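Local coordinates for clostripain-related protein (Bacteroides thetaiotaomicron, PDB 6N9J) that is a secreted cysteine protease of the clostripain (C11) family, expected to cleave peptide bonds and here captured with an irreversible peptide inhibitor, at residues 211-222 and 233-242; 315-326 and 335-344. All coordinates share one frame; numbering follows the deposited sequence.

Contact 1: 211-222 and 233-242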
loop_
_atom_site.group_PDB
_atom_site.type_symbol
_atom_site.label_atom_id
_atom_site.label_comp_id
_atom_site.label_asym_id
_atom_site.label_seq_id
_atom_site.Cartn_x
_atom_site.Cartn_y
_atom_site.Cartn_z
ATOM N N ALA A 211 7.794 -1.351 8.266
ATOM C CA ALA A 211 7.333 -2.729 8.086
ATOM C C ALA A 211 7.411 -3.535 9.376
ATOM O O ALA A 211 6.449 -4.189 9.768
ATOM C CB ALA A 211 8.143 -3.408 7.013
ATOM N N GLU A 212 8.569 -3.479 10.028
ATOM C CA GLU A 212 8.792 -4.218 11.261
ATOM C C GLU A 212 7.807 -3.802 12.332
ATOM O O GLU A 212 7.281 -4.644 13.048
ATOM C CB GLU A 212 10.232 -4.015 11.764
ATOM C CG GLU A 212 11.301 -4.815 11.000
ATOM C CD GLU A 212 11.447 -6.262 11.478
ATOM O OE1 GLU A 212 10.852 -6.632 12.511
ATOM O OE2 GLU A 212 12.181 -7.036 10.816
ATOM N N ASN A 213 7.562 -2.497 12.446
ATOM C CA ASN A 213 6.682 -1.989 13.489
ATOM C C ASN A 213 5.223 -2.281 13.150
ATOM O O ASN A 213 4.434 -2.640 14.023
ATOM C CB ASN A 213 6.904 -0.482 13.712
ATOM C CG ASN A 213 8.136 -0.195 14.557
ATOM O OD1 ASN A 213 8.068 -0.167 15.781
ATOM N ND2 ASN A 213 9.269 0.006 13.904
ATOM N N TYR A 214 4.870 -2.137 11.882
ATOM C CA TYR A 214 3.533 -2.512 11.451
ATOM C C TYR A 214 3.300 -3.996 11.791
ATOM O O TYR A 214 2.396 -4.322 12.557
ATOM C CB TYR A 214 3.363 -2.266 9.954
ATOM C CG TYR A 214 1.936 -2.304 9.471
ATOM C CD1 TYR A 214 1.429 -1.250 8.721
ATOM C CD2 TYR A 214 1.080 -3.365 9.793
ATOM C CE1 TYR A 214 0.132 -1.255 8.268
ATOM C CE2 TYR A 214 -0.242 -3.380 9.356
ATOM C CZ TYR A 214 -0.696 -2.315 8.587
ATOM O OH TYR A 214 -1.980 -2.256 8.127
ATOM N N TYR A 215 4.114 -4.882 11.222
ATOM C CA TYR A 215 3.950 -6.314 11.438
ATOM C C TYR A 215 3.910 -6.737 12.909
ATOM O O TYR A 215 3.097 -7.571 13.298
ATOM C CB TYR A 215 5.076 -7.071 10.733
ATOM C CG TYR A 215 4.970 -8.566 10.917
ATOM C CD1 TYR A 215 4.040 -9.303 10.192
ATOM C CD2 TYR A 215 5.780 -9.241 11.826
ATOM C CE1 TYR A 215 3.918 -10.661 10.353
ATOM C CE2 TYR A 215 5.674 -10.615 11.988
ATOM C CZ TYR A 215 4.730 -11.314 11.248
ATOM O OH TYR A 215 4.587 -12.670 11.407
ATOM N N SER A 216 4.795 -6.170 13.723
ATOM C CA SER A 216 4.994 -6.671 15.072
ATOM C C SER A 216 3.759 -6.564 15.972
ATOM O O SER A 216 3.544 -7.410 16.839
ATOM C CB SER A 216 6.166 -5.948 15.727
ATOM O OG SER A 216 6.478 -6.540 16.973
ATOM N N VAL A 217 2.945 -5.533 15.789
ATOM C CA VAL A 217 1.773 -5.409 16.642
ATOM C C VAL A 217 0.748 -6.498 16.289
ATOM O O VAL A 217 0.165 -7.127 17.175
ATOM C CB VAL A 217 1.146 -4.006 16.536
ATOM C CG1 VAL A 217 -0.254 -3.988 17.130
ATOM C CG2 VAL A 217 2.038 -2.986 17.246
ATOM N N TYR A 218 0.559 -6.744 15.001
ATOM C CA TYR A 218 -0.393 -7.763 14.564
ATOM C C TYR A 218 0.104 -9.161 14.894
ATOM O O TYR A 218 -0.684 -10.022 15.307
ATOM C CB TYR A 218 -0.677 -7.628 13.064
ATOM C CG TYR A 218 -1.636 -6.503 12.780
ATOM C CD1 TYR A 218 -3.009 -6.708 12.845
ATOM C CD2 TYR A 218 -1.170 -5.224 12.485
ATOM C CE1 TYR A 218 -3.893 -5.673 12.610
ATOM C CE2 TYR A 218 -2.045 -4.182 12.246
ATOM C CZ TYR A 218 -3.407 -4.411 12.307
ATOM O OH TYR A 218 -4.281 -3.369 12.072
ATOM N N ALA A 219 1.408 -9.378 14.722
ATOM C CA ALA A 219 2.042 -10.647 15.080
ATOM C C ALA A 219 1.845 -10.997 16.555
ATOM O O ALA A 219 1.782 -12.169 16.917
ATOM C CB ALA A 219 3.521 -10.604 14.753
ATOM N N LYS A 220 1.728 -9.986 17.412
ATOM C CA LYS A 220 1.639 -10.261 18.839
ATOM C C LYS A 220 0.221 -10.555 19.343
ATOM O O LYS A 220 0.058 -11.194 20.386
ATOM C CB LYS A 220 2.261 -9.109 19.629
ATOM C CG LYS A 220 3.758 -9.291 19.805
ATOM C CD LYS A 220 4.464 -8.024 20.236
ATOM C CE LYS A 220 5.938 -8.308 20.529
ATOM N NZ LYS A 220 6.781 -7.094 20.376
ATOM N N LYS A 221 -0.805 -10.121 18.620
ATOM C CA LYS A 221 -2.163 -10.455 19.032
ATOM C C LYS A 221 -2.769 -11.512 18.108
ATOM O O LYS A 221 -3.956 -11.827 18.192
ATOM C CB LYS A 221 -3.037 -9.203 19.081
ATOM C CG LYS A 221 -2.762 -8.214 17.979
ATOM C CD LYS A 221 -3.713 -7.028 18.064
ATOM C CE LYS A 221 -3.686 -6.387 19.440
ATOM N NZ LYS A 221 -4.642 -5.235 19.526
ATOM N N TYR A 222 -1.927 -12.074 17.249
ATOM C CA TYR A 222 -2.347 -13.108 16.318
ATOM C C TYR A 222 -2.775 -14.385 17.024
ATOM O O TYR A 222 -2.130 -14.857 17.961
ATOM C CB TYR A 222 -1.226 -13.411 15.340
ATOM C CG TYR A 222 -1.430 -14.631 14.470
ATOM C CD1 TYR A 222 -2.340 -14.621 13.416
ATOM C CD2 TYR A 222 -0.671 -15.776 14.668
ATOM C CE1 TYR A 222 -2.504 -15.733 12.605
ATOM C CE2 TYR A 222 -0.839 -16.898 13.867
ATOM C CZ TYR A 222 -1.746 -16.863 12.837
ATOM O OH TYR A 222 -1.900 -17.968 12.040
ATOM N N ASN A 233 -10.253 -5.399 17.785
ATOM C CA ASN A 233 -9.220 -6.323 18.244
ATOM C C ASN A 233 -8.852 -7.343 17.171
ATOM O O ASN A 233 -9.464 -8.403 17.082
ATOM C CB ASN A 233 -9.695 -7.042 19.510
ATOM C CG ASN A 233 -8.648 -7.980 20.080
ATOM O OD1 ASN A 233 -7.446 -7.775 19.899
ATOM N ND2 ASN A 233 -9.105 -9.016 20.781
ATOM N N TRP A 234 -7.841 -7.030 16.368
ATOM C CA TRP A 234 -7.520 -7.880 15.234
ATOM C C TRP A 234 -6.556 -8.990 15.615
ATOM O O TRP A 234 -5.371 -8.742 15.856
ATOM C CB TRP A 234 -6.941 -7.060 14.088
ATOM C CG TRP A 234 -7.122 -7.722 12.770
ATOM C CD1 TRP A 234 -6.268 -8.605 12.166
ATOM C CD2 TRP A 234 -8.245 -7.576 11.882
ATOM N NE1 TRP A 234 -6.791 -9.010 10.954
ATOM C CE2 TRP A 234 -7.997 -8.390 10.756
ATOM C CE3 TRP A 234 -9.427 -6.825 11.926
ATOM C CZ2 TRP A 234 -8.888 -8.476 9.686
ATOM C CZ3 TRP A 234 -10.310 -6.909 10.865
ATOM C CH2 TRP A 234 -10.037 -7.729 9.759
ATOM N N THR A 235 -7.083 -10.215 15.658
ATOM C CA THR A 235 -6.295 -11.404 15.967
ATOM C C THR A 235 -5.992 -12.225 14.701
ATOM O O THR A 235 -5.410 -13.310 14.770
ATOM C CB THR A 235 -7.021 -12.303 17.003
ATOM O OG1 THR A 235 -8.293 -12.723 16.483
ATOM C CG2 THR A 235 -7.246 -11.549 18.313
ATOM N N GLY A 236 -6.373 -11.690 13.544
ATOM C CA GLY A 236 -6.253 -12.416 12.288
ATOM C C GLY A 236 -4.900 -12.338 11.595
ATOM O O GLY A 236 -4.731 -12.919 10.525
ATOM N N GLY A 237 -3.942 -11.628 12.193
ATOM C CA GLY A 237 -2.606 -11.518 11.625
ATOM C C GLY A 237 -2.484 -10.529 10.475
ATOM O O GLY A 237 -3.382 -9.717 10.235
ATOM N N VAL A 238 -1.356 -10.586 9.774
ATOM C CA VAL A 238 -1.060 -9.667 8.674
ATOM C C VAL A 238 0.133 -10.180 7.879
ATOM O O VAL A 238 0.923 -10.970 8.379
ATOM C CB VAL A 238 -0.750 -8.224 9.174
ATOM C CG1 VAL A 238 0.671 -8.122 9.721
ATOM C CG2 VAL A 238 -0.937 -7.214 8.053
ATOM N N SER A 239 0.255 -9.726 6.639
ATOM C CA SER A 239 1.427 -9.999 5.829
ATOM C C SER A 239 1.919 -8.720 5.167
ATOM O O SER A 239 1.128 -7.957 4.601
ATOM C CB SER A 239 1.105 -11.045 4.767
ATOM O OG SER A 239 0.135 -10.533 3.885
ATOM N N ILE A 240 3.223 -8.480 5.232
ATOM C CA ILE A 240 3.800 -7.224 4.750
ATOM C C ILE A 240 5.113 -7.511 4.036
ATOM O O ILE A 240 5.824 -8.423 4.419
ATOM C CB ILE A 240 4.051 -6.217 5.925
ATOM C CG1 ILE A 240 2.750 -5.869 6.640
ATOM C CG2 ILE A 240 4.733 -4.933 5.442
ATOM C CD1 ILE A 240 1.842 -4.939 5.845
ATOM N N SER A 241 5.418 -6.743 2.994
ATOM C CA SER A 241 6.750 -6.751 2.397
ATOM C C SER A 241 7.210 -5.342 1.993
ATOM O O SER A 241 6.444 -4.375 2.043
ATOM C CB SER A 241 6.793 -7.686 1.176
ATOM O OG SER A 241 5.986 -7.195 0.114
ATOM N N VAL A 242 8.479 -5.241 1.603
ATOM C CA VAL A 242 9.081 -3.988 1.161
ATOM C C VAL A 242 9.782 -4.217 -0.173
ATOM O O VAL A 242 10.678 -5.062 -0.274
ATOM C CB VAL A 242 10.121 -3.436 2.183
ATOM C CG1 VAL A 242 10.874 -2.254 1.601
ATOM C CG2 VAL A 242 9.458 -3.044 3.486
HETATM O O HOH W 1 -3.420 -10.129 14.437
HETATM O O HOH W 2 -6.173 -4.545 16.679
#

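Contact 2: 315-326 and 335-344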
loop_
_atom_site.group_PDB
_atom_site.type_symbol
_atom_site.label_atom_id
_atom_site.label_comp_id
_atom_site.label_asym_id
_atom_site.label_seq_id
_atom_site.Cartn_x
_atom_site.Cartn_y
_atom_site.Cartn_z
ATOM N N VAL A 315 12.813 -7.506 -3.439
ATOM C CA VAL A 315 11.941 -7.697 -2.278
ATOM C C VAL A 315 12.829 -7.836 -1.052
ATOM O O VAL A 315 13.284 -8.925 -0.746
ATOM C CB VAL A 315 11.029 -8.952 -2.435
ATOM C CG1 VAL A 315 10.086 -9.104 -1.233
ATOM C CG2 VAL A 315 10.248 -8.896 -3.764
ATOM N N ILE A 316 13.100 -6.735 -0.352
ATOM C CA ILE A 316 14.174 -6.758 0.643
ATOM C C ILE A 316 13.710 -7.075 2.068
ATOM O O ILE A 316 14.521 -7.252 2.971
ATOM C CB ILE A 316 14.945 -5.416 0.652
ATOM C CG1 ILE A 316 14.025 -4.255 1.019
ATOM C CG2 ILE A 316 15.588 -5.161 -0.707
ATOM C CD1 ILE A 316 14.779 -2.966 1.241
ATOM N N TRP A 317 12.406 -7.170 2.270
ATOM C CA TRP A 317 11.875 -7.433 3.597
ATOM C C TRP A 317 10.526 -8.100 3.384
ATOM O O TRP A 317 9.777 -7.661 2.520
ATOM C CB TRP A 317 11.745 -6.121 4.414
ATOM C CG TRP A 317 11.439 -6.342 5.877
ATOM C CD1 TRP A 317 12.325 -6.321 6.918
ATOM C CD2 TRP A 317 10.155 -6.655 6.450
ATOM N NE1 TRP A 317 11.676 -6.600 8.099
ATOM C CE2 TRP A 317 10.351 -6.810 7.840
ATOM C CE3 TRP A 317 8.870 -6.806 5.922
ATOM C CZ2 TRP A 317 9.300 -7.098 8.708
ATOM C CZ3 TRP A 317 7.829 -7.111 6.784
ATOM C CH2 TRP A 317 8.052 -7.252 8.164
ATOM N N LYS A 318 10.216 -9.160 4.136
ATOM C CA LYS A 318 8.843 -9.691 4.155
ATOM C C LYS A 318 8.565 -10.474 5.432
ATOM O O LYS A 318 9.475 -11.041 6.045
ATOM C CB LYS A 318 8.564 -10.576 2.941
ATOM C CG LYS A 318 9.283 -11.916 2.994
ATOM C CD LYS A 318 9.073 -12.696 1.718
ATOM C CE LYS A 318 10.070 -13.830 1.627
ATOM N NZ LYS A 318 9.940 -14.717 2.805
ATOM N N ASN A 319 7.302 -10.485 5.843
ATOM C CA ASN A 319 6.902 -11.302 6.975
ATOM C C ASN A 319 5.400 -11.502 6.976
ATOM O O ASN A 319 4.649 -10.633 6.547
ATOM C CB ASN A 319 7.350 -10.676 8.295
ATOM C CG ASN A 319 7.984 -11.685 9.226
ATOM O OD1 ASN A 319 7.719 -12.882 9.131
ATOM N ND2 ASN A 319 8.830 -11.209 10.137
ATOM N N THR A 320 4.967 -12.661 7.452
ATOM C CA THR A 320 3.549 -12.963 7.544
ATOM C C THR A 320 3.298 -13.877 8.731
ATOM O O THR A 320 4.144 -14.671 9.109
ATOM C CB THR A 320 3.015 -13.630 6.260
ATOM O OG1 THR A 320 1.596 -13.834 6.365
ATOM C CG2 THR A 320 3.706 -14.981 6.017
ATOM N N THR A 321 2.131 -13.740 9.337
ATOM C CA THR A 321 1.654 -14.755 10.256
ATOM C C THR A 321 1.267 -15.984 9.416
ATOM O O THR A 321 1.079 -15.864 8.206
ATOM C CB THR A 321 0.476 -14.227 11.081
ATOM O OG1 THR A 321 -0.465 -13.589 10.205
ATOM C CG2 THR A 321 0.978 -13.196 12.077
ATOM N N ASP A 322 1.170 -17.158 10.028
ATOM C CA ASP A 322 0.937 -18.387 9.252
ATOM C C ASP A 322 -0.388 -18.346 8.482
ATOM O O ASP A 322 -0.495 -18.885 7.382
ATOM C CB ASP A 322 0.981 -19.614 10.166
ATOM C CG ASP A 322 2.371 -19.858 10.745
ATOM O OD1 ASP A 322 3.368 -19.641 10.018
ATOM O OD2 ASP A 322 2.465 -20.258 11.928
ATOM N N ASN A 323 -1.382 -17.694 9.067
ATOM C CA ASN A 323 -2.651 -17.451 8.399
ATOM C C ASN A 323 -2.902 -15.955 8.348
ATOM O O ASN A 323 -2.314 -15.195 9.131
ATOM C CB ASN A 323 -3.810 -18.153 9.128
ATOM C CG ASN A 323 -3.686 -19.664 9.133
ATOM O OD1 ASN A 323 -3.104 -20.261 8.228
ATOM N ND2 ASN A 323 -4.255 -20.298 10.155
ATOM N N ASN A 324 -3.747 -15.535 7.407
ATOM C CA ASN A 324 -4.305 -14.184 7.375
ATOM C C ASN A 324 -5.823 -14.292 7.269
ATOM O O ASN A 324 -6.337 -15.277 6.732
ATOM C CB ASN A 324 -3.754 -13.377 6.195
ATOM C CG ASN A 324 -2.477 -12.641 6.524
ATOM O OD1 ASN A 324 -2.315 -11.472 6.173
ATOM N ND2 ASN A 324 -1.562 -13.318 7.208
ATOM N N TYR A 325 -6.542 -13.291 7.767
ATOM C CA TYR A 325 -7.990 -13.249 7.598
ATOM C C TYR A 325 -8.339 -12.726 6.206
ATOM O O TYR A 325 -7.787 -11.725 5.762
ATOM C CB TYR A 325 -8.629 -12.382 8.677
ATOM C CG TYR A 325 -10.158 -12.381 8.689
ATOM C CD1 TYR A 325 -10.863 -13.341 9.393
ATOM C CD2 TYR A 325 -10.880 -11.394 8.016
ATOM C CE1 TYR A 325 -12.251 -13.331 9.419
ATOM C CE2 TYR A 325 -12.258 -11.367 8.040
ATOM C CZ TYR A 325 -12.941 -12.335 8.743
ATOM O OH TYR A 325 -14.318 -12.319 8.768
ATOM N N CYS A 326 -9.242 -13.420 5.514
ATOM C CA CYS A 326 -9.652 -13.014 4.170
ATOM C C CYS A 326 -11.149 -13.055 4.104
ATOM O O CYS A 326 -11.786 -13.762 4.889
ATOM C CB CYS A 326 -9.051 -13.927 3.084
ATOM S SG CYS A 326 -7.251 -13.747 2.834
ATOM N N MET A 335 -10.010 -17.386 8.259
ATOM C CA MET A 335 -8.549 -17.453 8.159
ATOM C C MET A 335 -8.124 -18.275 6.941
ATOM O O MET A 335 -8.720 -19.305 6.651
ATOM C CB MET A 335 -7.945 -18.059 9.431
ATOM C CG MET A 335 -8.310 -17.314 10.713
ATOM S SD MET A 335 -7.756 -15.598 10.749
ATOM C CE MET A 335 -5.985 -15.839 10.770
ATOM N N VAL A 336 -7.097 -17.815 6.234
ATOM C CA VAL A 336 -6.563 -18.534 5.075
ATOM C C VAL A 336 -5.045 -18.719 5.214
ATOM O O VAL A 336 -4.347 -17.815 5.671
ATOM C CB VAL A 336 -6.881 -17.779 3.768
ATOM C CG1 VAL A 336 -6.165 -18.421 2.579
ATOM C CG2 VAL A 336 -8.392 -17.720 3.550
ATOM N N SER A 337 -4.532 -19.880 4.822
ATOM C CA SER A 337 -3.104 -20.164 4.959
ATOM C C SER A 337 -2.247 -19.274 4.050
ATOM O O SER A 337 -2.559 -19.095 2.871
ATOM C CB SER A 337 -2.832 -21.641 4.662
ATOM O OG SER A 337 -1.465 -21.965 4.841
ATOM N N MET A 338 -1.172 -18.706 4.607
ATOM C CA MET A 338 -0.238 -17.907 3.815
ATOM C C MET A 338 0.998 -18.725 3.421
ATOM O O MET A 338 2.034 -18.165 3.053
ATOM C CB MET A 338 0.187 -16.636 4.578
ATOM C CG MET A 338 -0.920 -15.569 4.663
ATOM S SD MET A 338 -1.433 -14.885 3.069
ATOM C CE MET A 338 -3.162 -15.336 3.019
ATOM N N ASP A 339 0.879 -20.049 3.495
ATOM C CA ASP A 339 1.960 -20.944 3.081
ATOM C C ASP A 339 2.353 -20.691 1.622
ATOM O O ASP A 339 1.519 -20.790 0.726
ATOM C CB ASP A 339 1.533 -22.397 3.272
ATOM C CG ASP A 339 2.639 -23.371 2.960
ATOM O OD1 ASP A 339 3.462 -23.636 3.863
ATOM O OD2 ASP A 339 2.681 -23.876 1.816
ATOM N N GLY A 340 3.614 -20.327 1.399
ATOM C CA GLY A 340 4.097 -20.006 0.066
ATOM C C GLY A 340 4.368 -18.525 -0.153
ATOM O O GLY A 340 4.812 -18.113 -1.222
ATOM N N PHE A 341 4.109 -17.720 0.872
ATOM C CA PHE A 341 4.187 -16.264 0.781
ATOM C C PHE A 341 5.586 -15.750 0.465
ATOM O O PHE A 341 6.538 -16.008 1.202
ATOM C CB PHE A 341 3.683 -15.672 2.102
ATOM C CG PHE A 341 3.948 -14.207 2.281
ATOM C CD1 PHE A 341 3.108 -13.258 1.722
ATOM C CD2 PHE A 341 5.008 -13.776 3.070
ATOM C CE1 PHE A 341 3.337 -11.909 1.916
ATOM C CE2 PHE A 341 5.239 -12.425 3.272
ATOM C CZ PHE A 341 4.407 -11.491 2.692
ATOM N N GLU A 342 5.719 -15.005 -0.624
ATOM C CA GLU A 342 7.011 -14.419 -0.917
ATOM C C GLU A 342 6.927 -12.903 -0.991
ATOM O O GLU A 342 7.922 -12.231 -1.282
ATOM C CB GLU A 342 7.586 -15.001 -2.207
ATOM C CG GLU A 342 7.917 -16.505 -2.121
ATOM C CD GLU A 342 9.017 -16.838 -1.107
ATOM O OE1 GLU A 342 9.144 -18.032 -0.757
ATOM O OE2 GLU A 342 9.762 -15.924 -0.662
ATOM N N GLY A 343 5.745 -12.365 -0.705
ATOM C CA GLY A 343 5.618 -10.947 -0.443
ATOM C C GLY A 343 5.092 -10.071 -1.561
ATOM O O GLY A 343 4.863 -8.882 -1.340
ATOM N N VAL A 344 4.914 -10.630 -2.757
ATOM C CA VAL A 344 4.470 -9.832 -3.903
ATOM C C VAL A 344 3.434 -10.588 -4.743
ATOM O O VAL A 344 3.553 -11.797 -4.945
ATOM C CB VAL A 344 5.665 -9.420 -4.805
ATOM C CG1 VAL A 344 5.198 -8.510 -5.944
ATOM C CG2 VAL A 344 6.718 -8.710 -3.988
HETATM O O HOH W 3 -0.928 -22.301 7.730
#

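Contact 1: 211-222 and 233-242
Val238 wedges its branches among three tyrosines of helix 206-221. Its CG1 lies 3.6 Å from Tyr215 CD1 and equally far from Tyr218 CB, while CG2 turns to Tyr214 CE2. Further along strand 239-244, Ile240 CD1 sits 4.3 Å above the centre of the Tyr214 ring, and small Ala211 lets Val242 CG2 come close to the helix. The hydroxyl of Tyr214 is hydrogen-bonded to Asp159. At the other end the Tyr218 ring edge meets Trp234 CB, the tyrosine ring and the indole's five-membered ring standing at 75°. Trp234 also packs on the bound peptide's backbone.

Lys221 runs along the loop. Its CB passes 4.0 Å from Trp234 O; CG comes to 3.4 Å and CD to 3.2 Å from that same oxygen. A bend at chi3 (54°) then carries CE and NZ toward Asn233, NZ stopping 3.8 Å from OD1 and making a weak bond to a water that Trp234 N also uses. A long aliphatic stem with a charged end suits this solvent-exposed place. Gly237 has positive phi, and a CB there would strike the Tyr222 ring.

No direct hydrogen bond crosses the contact. A single water instead donates to Tyr218 O and Trp234 O and accepts from Gly237 N, so apolar packing holds helix to sheet, as in alpha/beta folds, while water joins peptide groups at the loop end, where the backbones draw closest.

Contact 2: 315-326 and 335-344
Thr320 lies against Phe341 at the tightly packed middle of this contact. Its CB stands over one face of the ring, 4.0 Å from the centroid, and CG2 reaches Phe341 CD2 at 3.4 Å; Gly343 N covers the opposite face, so the flat ring is sandwiched. With OG1 anti to the backbone N (chi1 -176°), the hydroxyl donates to Thr321 O on a lone pair and also touches Met338 CG. A beta-branched residue with one methyl and one hydroxyl thus serves two neighbours. Replacing Thr320 by an alanine would probably open a gap beside the Phe341 ring and leave Thr321 O without its hydroxyl donor. Met338, flexible and bent at chi2 and chi3, fills in against Asn324 CB with its CE.

The backbone ladder is equally firm: Asn324 and Val336 form a hydrogen-bonded antiparallel pair, and Met338 N reaches Asp322 O at 2.9 Å with a nearly straight N-H (172°). Beyond it Met335 SD lies at the edge of the Tyr325 ring, a Met-aromatic contact.

The solvent side is looser. Lys318 CD rests near Glu342 O, and its NZ forms a long salt bridge to Glu342 OE2, at 3.7 Å. Near Ser337 a water links Ser337 OG with Asn323 OD1, whose amide nitrogen is held by Ser224 O.

Gly340, with phi of 108°, suits the third place of the type II turn from Met338 to Phe341. The whole is a beta hairpin, strands 315-327 and 333-337, followed by a tight turn; it extends the central sheet, and Tyr325 packs on an apolar side chain of the bound peptide.

From the N terminus, contact 1 comes first: helix 206-221 ends, the chain loops through ten residues, and 233-242 returns to lie against the helix as it enters strand 239-244. Helices 248-259, 290-297 and 301-314 then intervene before contact 2, which closes the shorter connection between 315-326 and 335-344. The two closures follow in series, neither nested nor crossed. They meet laterally, since strands 239-244 and 315-327 are antiparallel neighbours in the central sheet. Glu212 OE2 to Trp317 NE1 and Tyr222 OH to Asn323 N are further ties, so helix 206-221, the two neighbouring strands and the hairpin are joined to one another.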